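Side-chain contacts in nicotinate-nucleotide pyrophosphorylase (PDB 3L0G), which probably catalyses the transfer of a phosphoribosyl group to quinolinate with loss of carbon dioxide, giving nicotinate mononucleotide for NAD biosynthesis: residues Cys68-Leu73 against Thr101-Glu106; Glu75-Asn80 against Arg117-Phe122; Ser218-Ser223 against Asp246-Lys251. One frame throughout, in Å; residues are numbered along the deposited sequence.

How the contacts relate
Contacts 1 and 2 are neighbours in the N-terminal domain, their centres about 9 Å apart. They share helix 70-79, which packs on strand 101-108 through its first turn and on helix 116-139 further along. Their packing is continuous: Leu-73 of contact 1 also touches Ile-119 of contact 2, and Val-103 touches Phe-77. Contact 3 is a separate helix-helix contact in the C-terminal domain, on the opposite side of the chain's centre; its centre is about 47 Å from that of contact 1. Contact 2 borders a second subunit, consistent with this family's active sites forming between subunits.

Contact 1: residues Cys68-Leu73 against Thr101-Glu106; sequences CGIPIL and TLVSGE
Leu-73 and Val-103 meet tip to tip, and one methyl of the valine does the work: CG2 of Val-103 lies 3.7 Å from CD1 of Leu-73 and 3.8 Å from CD2, so it sits against the fork of the leucine. With the Leu-73 CG anti to the backbone N (chi1 177°), the fork is carried out from the helix to the strand. Ile-70, one turn earlier, arrives differently. It slides past Val-103 in the opposite direction, its CD1 4.1 Å from the same CG2 and 4.3 Å from CB of Leu-102. Branched aliphatic chains suit this buried place, since they fill it with methyl groups and bring no polar atom needing a partner. The contact joins the first turn of helix 70-79 to the four-stranded antiparallel sheet of the N-terminal domain, an open-faced alpha/beta sandwich in this family. The neighbouring strands complete the apolar layer: Ile-88 touches Ile-70, Leu-73 and Val-103, Tyr-86 adjoins Val-103, and Ile-59 adjoins Leu-73. Leu-102 stands where the chain turns a corner, and its backbone hydrogen bonds run to Ile-59, His-89 and Lys-90, anchoring the strand that presents Val-103. At the helix end, Asp-92 grips two backbone N-H groups, OD2 taking that of Gly-69 and OD1 that of Ile-70; its negative charge probably also interacts favourably with the helix dipole. Gly-69 occupies the N-cap position with phi 105°, a conformation in which a CB would press on the preceding carbonyl oxygen.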
loop_
_atom_site.group_PDB
_atom_site.type_symbol
_atom_site.label_atom_id
_atom_site.label_comp_id
_atom_site.label_asym_id
_atom_site.label_seq_id
_atom_site.Cartn_x
_atom_site.Cartn_y
_atom_site.Cartn_z
ATOM N N CYS C 68 12.585 -6.693 18.536
ATOM C CA CYS C 68 11.332 -6.290 17.872
ATOM C C CYS C 68 11.555 -6.113 16.370
ATOM O O CYS C 68 12.580 -5.595 15.949
ATOM C CB CYS C 68 10.786 -5.014 18.488
ATOM S SG CYS C 68 9.000 -4.717 18.120
ATOM N N GLY C 69 10.601 -6.561 15.565
ATOM C CA GLY C 69 10.676 -6.423 14.109
ATOM C C GLY C 69 11.022 -7.704 13.388
ATOM O O GLY C 69 11.220 -7.684 12.175
ATOM N N ILE C 70 11.123 -8.822 14.120
ATOM C CA ILE C 70 11.445 -10.109 13.481
ATOM C C ILE C 70 10.449 -10.526 12.387
ATOM O O ILE C 70 10.874 -11.063 11.346
ATOM C CB ILE C 70 11.627 -11.258 14.497
ATOM C CG1 ILE C 70 12.829 -11.017 15.383
ATOM C CG2 ILE C 70 11.843 -12.599 13.771
ATOM C CD1 ILE C 70 14.161 -11.182 14.633
ATOM N N PRO C 71 9.129 -10.281 12.585
ATOM C CA PRO C 71 8.218 -10.656 11.463
ATOM C C PRO C 71 8.506 -9.910 10.152
ATOM O O PRO C 71 8.238 -10.432 9.082
ATOM C CB PRO C 71 6.812 -10.335 12.013
ATOM C CG PRO C 71 6.985 -10.455 13.574
ATOM C CD PRO C 71 8.383 -9.859 13.793
ATOM N N ILE C 72 9.097 -8.722 10.226
ATOM C CA ILE C 72 9.441 -7.988 9.027
ATOM C C ILE C 72 10.615 -8.649 8.322
ATOM O O ILE C 72 10.607 -8.823 7.108
ATOM C CB ILE C 72 9.785 -6.532 9.343
ATOM C CG1 ILE C 72 8.495 -5.800 9.670
ATOM C CG2 ILE C 72 10.488 -5.893 8.154
ATOM C CD1 ILE C 72 8.660 -4.615 10.603
ATOM N N LEU C 73 11.612 -9.020 9.110
ATOM C CA LEU C 73 12.750 -9.754 8.629
ATOM C C LEU C 73 12.289 -11.068 7.977
ATOM O O LEU C 73 12.747 -11.419 6.888
ATOM C CB LEU C 73 13.688 -10.026 9.808
ATOM C CG LEU C 73 14.917 -10.869 9.500
ATOM C CD1 LEU C 73 16.083 -10.548 10.482
ATOM C CD2 LEU C 73 14.563 -12.367 9.491
ATOM N N THR C 101 22.811 -13.681 18.430
ATOM C CA THR C 101 22.307 -13.996 17.105
ATOM C C THR C 101 20.794 -14.125 17.096
ATOM O O THR C 101 20.209 -15.050 17.682
ATOM C CB THR C 101 22.935 -15.303 16.553
ATOM O OG1 THR C 101 24.363 -15.197 16.588
ATOM C CG2 THR C 101 22.482 -15.581 15.077
ATOM N N LEU C 102 20.157 -13.168 16.434
ATOM C CA LEU C 102 18.730 -13.156 16.265
ATOM C C LEU C 102 18.303 -14.144 15.182
ATOM O O LEU C 102 17.312 -14.835 15.345
ATOM C CB LEU C 102 18.281 -11.750 15.855
ATOM C CG LEU C 102 18.634 -10.576 16.793
ATOM C CD1 LEU C 102 17.860 -9.313 16.346
ATOM C CD2 LEU C 102 18.285 -10.951 18.218
ATOM N N VAL C 103 19.036 -14.159 14.066
ATOM C CA VAL C 103 18.722 -14.984 12.907
ATOM C C VAL C 103 20.031 -15.380 12.283
ATOM O O VAL C 103 20.991 -14.611 12.296
ATOM C CB VAL C 103 17.887 -14.187 11.843
ATOM C CG1 VAL C 103 17.590 -15.049 10.635
ATOM C CG2 VAL C 103 16.585 -13.683 12.440
ATOM N N SER C 104 20.103 -16.586 11.746
ATOM C CA SER C 104 21.265 -16.982 11.003
ATOM C C SER C 104 20.829 -17.801 9.801
ATOM O O SER C 104 19.698 -18.303 9.736
ATOM C CB SER C 104 22.208 -17.797 11.896
ATOM O OG SER C 104 21.670 -19.068 12.181
ATOM N N GLY C 105 21.721 -17.955 8.844
ATOM C CA GLY C 105 21.408 -18.791 7.697
ATOM C C GLY C 105 22.432 -18.787 6.585
ATOM O O GLY C 105 23.594 -18.393 6.790
ATOM N N GLU C 106 21.968 -19.208 5.406
ATOM C CA GLU C 106 22.785 -19.278 4.190
ATOM C C GLU C 106 22.020 -18.578 3.066
ATOM O O GLU C 106 20.813 -18.748 2.956
ATOM C CB GLU C 106 23.048 -20.739 3.794
ATOM C CG GLU C 106 23.244 -21.719 4.960
ATOM C CD GLU C 106 23.999 -22.992 4.554
ATOM O OE1 GLU C 106 24.373 -23.125 3.365
ATOM O OE2 GLU C 106 24.223 -23.861 5.422
#

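Contact 2: residues Glu75-Asn80 against Arg117-Phe122; sequences EVFNMN and RVILNF
Ile-119 reaches Val-76 and Phe-77 because its CG1 is anti to the carbonyl carbon (chi1 -72°) and the chain then runs on extended (chi2 167°), carrying CD1 well out from helix 116-139. Val-76 turns its CG1 anti to its own backbone N, where that methyl lies 3.5 Å from CD1 of Ile-119 as the two chains slide past each other. Phe-77 comes across at about a right angle, and CE1 of its ring approaches CD1 of Ile-119 to 3.4 Å. One slim methyl thus enters the angle between a valine and an aromatic ring, a place that a long, unforked isoleucine branch fits well. The contact packs the later turns of helix 70-79 against the start of the long helix 116-139 within the N-terminal domain. The ring of Phe-77 also meets those of Tyr-86 and Phe-57. Away from helix 70-79, NH1 of Arg-117 gives OD1 of Asn-121 a nearly straight bond of 2.8 Å (168°), and ND2 of Asn-121 in turn bonds O of Arg-151 of the second subunit. No hydrogen bond joins segments 75-80 and 117-122, so they adhere here by dispersion and burial of apolar surface.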
loop_
_atom_site.group_PDB
_atom_site.type_symbol
_atom_site.label_atom_id
_atom_site.label_comp_id
_atom_site.label_asym_id
_atom_site.label_seq_id
_atom_site.Cartn_x
_atom_site.Cartn_y
_atom_site.Cartn_z
ATOM N N GLU C 75 9.349 -11.650 6.603
ATOM C CA GLU C 75 8.595 -11.418 5.368
ATOM C C GLU C 75 9.541 -11.087 4.211
ATOM O O GLU C 75 9.381 -11.601 3.103
ATOM C CB GLU C 75 7.553 -10.310 5.546
ATOM C CG GLU C 75 6.557 -10.328 4.407
ATOM C CD GLU C 75 5.376 -9.424 4.621
ATOM O OE1 GLU C 75 4.821 -9.414 5.736
ATOM O OE2 GLU C 75 4.987 -8.752 3.645
ATOM N N VAL C 76 10.523 -10.234 4.470
ATOM C CA VAL C 76 11.536 -9.914 3.464
ATOM C C VAL C 76 12.342 -11.155 3.017
ATOM O O VAL C 76 12.523 -11.384 1.803
ATOM C CB VAL C 76 12.509 -8.792 3.944
ATOM C CG1 VAL C 76 13.523 -8.461 2.851
ATOM C CG2 VAL C 76 11.745 -7.550 4.349
ATOM N N PHE C 77 12.820 -11.958 3.968
ATOM C CA PHE C 77 13.569 -13.163 3.597
ATOM C C PHE C 77 12.694 -14.098 2.782
ATOM O O PHE C 77 13.192 -14.716 1.829
ATOM C CB PHE C 77 14.184 -13.921 4.791
ATOM C CG PHE C 77 15.445 -13.274 5.391
ATOM C CD1 PHE C 77 16.161 -12.281 4.734
ATOM C CD2 PHE C 77 15.904 -13.695 6.610
ATOM C CE1 PHE C 77 17.294 -11.710 5.305
ATOM C CE2 PHE C 77 17.059 -13.128 7.198
ATOM C CZ PHE C 77 17.746 -12.138 6.538
ATOM N N ASN C 78 11.402 -14.177 3.136
ATOM C CA ASN C 78 10.450 -15.077 2.473
ATOM C C ASN C 78 10.084 -14.682 1.040
ATOM O O ASN C 78 9.600 -15.508 0.296
ATOM C CB ASN C 78 9.159 -15.259 3.300
ATOM C CG ASN C 78 9.394 -16.042 4.581
ATOM O OD1 ASN C 78 8.560 -16.046 5.513
ATOM N ND2 ASN C 78 10.538 -16.678 4.652
ATOM N N MET C 79 10.339 -13.434 0.659
ATOM C CA MET C 79 10.189 -13.010 -0.734
ATOM C C MET C 79 11.227 -13.691 -1.631
ATOM O O MET C 79 10.984 -13.872 -2.814
ATOM C CB MET C 79 10.334 -11.482 -0.858
ATOM C CG MET C 79 9.286 -10.699 -0.096
ATOM S SD MET C 79 9.675 -8.925 -0.059
ATOM C CE MET C 79 9.354 -8.503 -1.773
ATOM N N ASN C 80 12.357 -14.094 -1.039
ATOM C CA ASN C 80 13.493 -14.723 -1.735
ATOM C C ASN C 80 13.756 -16.172 -1.247
ATOM O O ASN C 80 14.916 -16.549 -0.998
ATOM C CB ASN C 80 14.755 -13.839 -1.485
ATOM C CG ASN C 80 14.503 -12.321 -1.724
ATOM O OD1 ASN C 80 14.413 -11.881 -2.874
ATOM N ND2 ASN C 80 14.357 -11.530 -0.627
ATOM N N ARG C 117 20.169 -3.312 4.300
ATOM C CA ARG C 117 19.961 -2.064 4.994
ATOM C C ARG C 117 18.466 -1.902 5.348
ATOM O O ARG C 117 18.125 -1.484 6.456
ATOM C CB ARG C 117 20.519 -0.908 4.168
ATOM C CG ARG C 117 20.356 0.481 4.732
ATOM C CD ARG C 117 20.565 0.595 6.239
ATOM N NE ARG C 117 21.808 0.033 6.655
ATOM C CZ ARG C 117 22.100 -0.291 7.903
ATOM N NH1 ARG C 117 21.259 -0.078 8.904
ATOM N NH2 ARG C 117 23.264 -0.822 8.150
ATOM N N VAL C 118 17.580 -2.290 4.439
ATOM C CA VAL C 118 16.126 -2.275 4.734
ATOM C C VAL C 118 15.773 -3.078 6.000
ATOM O O VAL C 118 15.147 -2.573 6.925
ATOM C CB VAL C 118 15.289 -2.698 3.469
ATOM C CG1 VAL C 118 13.835 -3.131 3.818
ATOM C CG2 VAL C 118 15.268 -1.531 2.469
ATOM N N ILE C 119 16.222 -4.315 6.055
ATOM C CA ILE C 119 15.946 -5.151 7.188
ATOM C C ILE C 119 16.573 -4.563 8.465
ATOM O O ILE C 119 15.897 -4.493 9.500
ATOM C CB ILE C 119 16.423 -6.596 6.909
ATOM C CG1 ILE C 119 15.479 -7.250 5.896
ATOM C CG2 ILE C 119 16.464 -7.417 8.162
ATOM C CD1 ILE C 119 16.037 -8.573 5.290
ATOM N N LEU C 120 17.822 -4.106 8.396
ATOM C CA LEU C 120 18.468 -3.600 9.589
ATOM C C LEU C 120 17.738 -2.347 10.077
ATOM O O LEU C 120 17.520 -2.173 11.289
ATOM C CB LEU C 120 19.993 -3.333 9.371
ATOM C CG LEU C 120 20.887 -4.583 9.257
ATOM C CD1 LEU C 120 22.376 -4.167 9.035
ATOM C CD2 LEU C 120 20.781 -5.601 10.478
ATOM N N ASN C 121 17.364 -1.458 9.161
ATOM C CA ASN C 121 16.735 -0.183 9.599
ATOM C C ASN C 121 15.437 -0.491 10.312
ATOM O O ASN C 121 15.106 0.130 11.359
ATOM C CB ASN C 121 16.525 0.814 8.449
ATOM C CG ASN C 121 17.841 1.431 7.933
ATOM O OD1 ASN C 121 18.864 1.410 8.615
ATOM N ND2 ASN C 121 17.817 1.956 6.718
ATOM N N PHE C 122 14.688 -1.468 9.785
ATOM C CA PHE C 122 13.441 -1.879 10.483
ATOM C C PHE C 122 13.683 -2.406 11.904
ATOM O O PHE C 122 13.034 -1.935 12.856
ATOM C CB PHE C 122 12.617 -2.901 9.698
ATOM C CG PHE C 122 11.734 -2.296 8.623
ATOM C CD1 PHE C 122 11.867 -2.682 7.314
ATOM C CD2 PHE C 122 10.764 -1.379 8.927
ATOM C CE1 PHE C 122 11.052 -2.150 6.316
ATOM C CE2 PHE C 122 9.914 -0.851 7.938
ATOM C CZ PHE C 122 10.078 -1.233 6.637
#

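Contact 3: residues Ser218-Ser223 against Asp246-Lys251; sequences SQVEES and DIVNGK
The flat carboxylate of Glu-221 is approached by Ile-247, whose CD1 comes within 4.1 Å of OE2, the two side chains crossing at about a right angle. Ile-247 was modelled in two conformations and the contact is seen in the one described, so it is less certain than the valine pair. Within helix 217-225 another flat group, the peptide carbonyl of Gln-219, is engaged on both faces: the backbone N of Ser-223 approaches its O from one and the Ser-223 hydroxyl from the other. OG donates to Gln-219 O over 2.8 Å, tilted 29° from the carbonyl plane, so the buried serine satisfies its hydroxyl proton inside its own helix. Deeper in, Val-220 and Val-248 cross at about a right angle, with CG1 of Val-220 4.0 Å from CG2 of Val-248. The CG1 of Val-220 is anti to its backbone N (chi1 172°), which turns it to the other helix. Helices 217-225 and 238-248 are consecutive crossover helices of the open alpha/beta barrel of the C-terminal domain, each leading from one parallel strand to the next. Val-220 lies between helix and sheet, also touching Cys-214, Ile-231 and Leu-233; a compact, branched apolar chain suits this buried place. Nearer the surface, Ile-247 also packs on Ile-217 and Leu-224, whereas the acidic end of Glu-221 suits the exposed margin. After Val-248 a type I' turn leads toward strand 253-257; Asn-249 and Gly-250, residue types that readily adopt positive phi, form its corner, and Lys-251 N closes it onto Val-248 O at 3.0 Å.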
loop_
_atom_site.group_PDB
_atom_site.type_symbol
_atom_site.label_atom_id
_atom_site.label_comp_id
_atom_site.label_asym_id
_atom_site.label_seq_id
_atom_site.Cartn_x
_atom_site.Cartn_y
_atom_site.Cartn_z
ATOM N N SER C 218 -8.959 23.300 37.194
ATOM C CA SER C 218 -10.282 23.755 36.782
ATOM C C SER C 218 -10.841 22.886 35.639
ATOM O O SER C 218 -11.983 22.475 35.679
ATOM C CB SER C 218 -10.225 25.231 36.349
ATOM O OG SER C 218 -11.517 25.665 35.918
ATOM N N GLN C 219 -10.028 22.569 34.642
ATOM C CA GLN C 219 -10.497 21.711 33.539
ATOM C C GLN C 219 -10.746 20.282 33.959
ATOM O O GLN C 219 -11.676 19.649 33.476
ATOM C CB GLN C 219 -9.522 21.767 32.370
ATOM C CG GLN C 219 -9.506 23.126 31.686
ATOM C CD GLN C 219 -8.615 23.145 30.486
ATOM O OE1 GLN C 219 -7.553 22.525 30.490
ATOM N NE2 GLN C 219 -9.043 23.833 29.431
ATOM N N VAL C 220 -9.949 19.777 34.894
ATOM C CA VAL C 220 -10.233 18.491 35.502
ATOM C C VAL C 220 -11.591 18.503 36.248
ATOM O O VAL C 220 -12.424 17.613 36.061
ATOM C CB VAL C 220 -9.137 18.073 36.480
ATOM C CG1 VAL C 220 -9.567 16.841 37.223
ATOM C CG2 VAL C 220 -7.786 17.834 35.737
ATOM N N GLU C 221 -11.819 19.530 37.057
ATOM C CA GLU C 221 -13.085 19.659 37.793
ATOM C C GLU C 221 -14.307 19.668 36.868
ATOM O O GLU C 221 -15.325 19.005 37.170
ATOM C CB GLU C 221 -13.084 20.915 38.681
ATOM C CG GLU C 221 -12.250 20.725 39.947
ATOM C CD GLU C 221 -11.949 22.018 40.696
ATOM O OE1 GLU C 221 -11.839 23.075 40.061
ATOM O OE2 GLU C 221 -11.790 21.970 41.937
ATOM N N GLU C 222 -14.206 20.409 35.752
ATOM C CA GLU C 222 -15.327 20.540 34.821
ATOM C C GLU C 222 -15.547 19.237 34.036
ATOM O O GLU C 222 -16.672 18.880 33.749
ATOM C CB GLU C 222 -15.152 21.737 33.869
ATOM C CG GLU C 222 -16.322 21.934 32.909
ATOM C CD GLU C 222 -16.174 23.129 31.978
ATOM O OE1 GLU C 222 -15.119 23.819 31.969
ATOM O OE2 GLU C 222 -17.154 23.402 31.254
ATOM N N SER C 223 -14.471 18.528 33.704
ATOM C CA SER C 223 -14.580 17.244 33.029
ATOM C C SER C 223 -15.244 16.193 33.936
ATOM O O SER C 223 -16.087 15.406 33.497
ATOM C CB SER C 223 -13.182 16.791 32.590
ATOM O OG SER C 223 -12.636 17.696 31.645
ATOM N N ASP C 246 -6.562 13.200 43.833
ATOM C CA ASP C 246 -7.422 13.381 44.992
ATOM C C ASP C 246 -8.844 13.793 44.612
ATOM O O ASP C 246 -9.827 13.246 45.109
ATOM C CB ASP C 246 -6.832 14.443 45.900
ATOM C CG ASP C 246 -7.587 14.565 47.172
ATOM O OD1 ASP C 246 -7.522 13.613 47.970
ATOM O OD2 ASP C 246 -8.256 15.599 47.347
ATOM N N ILE C 247 -8.954 14.787 43.733
ATOM C CA ILE C 247 -10.255 15.317 43.307
ATOM C C ILE C 247 -11.021 14.262 42.531
ATOM O O ILE C 247 -12.203 14.114 42.679
ATOM C CB ILE C 247 -10.115 16.560 42.379
ATOM C CG1 ILE C 247 -9.554 17.757 43.153
ATOM C CG2 ILE C 247 -11.473 16.933 41.776
ATOM C CD1 ILE C 247 -9.134 18.925 42.275
ATOM N N VAL C 248 -10.309 13.541 41.663
ATOM C CA VAL C 248 -10.969 12.526 40.821
ATOM C C VAL C 248 -11.498 11.374 41.698
ATOM O O VAL C 248 -12.580 10.839 41.451
ATOM C CB VAL C 248 -10.029 11.983 39.709
ATOM C CG1 VAL C 248 -10.648 10.755 39.035
ATOM C CG2 VAL C 248 -9.693 13.087 38.668
ATOM N N ASN C 249 -10.722 10.995 42.714
ATOM C CA ASN C 249 -11.145 9.973 43.676
ATOM C C ASN C 249 -11.605 8.670 42.979
ATOM O O ASN C 249 -12.616 8.082 43.326
ATOM C CB ASN C 249 -12.246 10.577 44.577
ATOM C CG ASN C 249 -12.471 9.798 45.905
ATOM O OD1 ASN C 249 -13.539 9.933 46.513
ATOM N ND2 ASN C 249 -11.490 9.003 46.341
ATOM N N GLY C 250 -10.858 8.226 41.981
ATOM C CA GLY C 250 -11.186 7.010 41.247
ATOM C C GLY C 250 -12.490 6.987 40.449
ATOM O O GLY C 250 -12.921 5.914 40.048
ATOM N N LYS C 251 -13.099 8.151 40.212
ATOM C CA LYS C 251 -14.352 8.264 39.435
ATOM C C LYS C 251 -14.108 8.383 37.931
ATOM O O LYS C 251 -15.027 8.228 37.138
ATOM C CB LYS C 251 -15.166 9.477 39.896
ATOM C CG LYS C 251 -15.536 9.456 41.386
ATOM C CD LYS C 251 -16.442 10.626 41.795
ATOM C CE LYS C 251 -15.774 12.022 41.641
ATOM N NZ LYS C 251 -16.727 12.973 40.949
#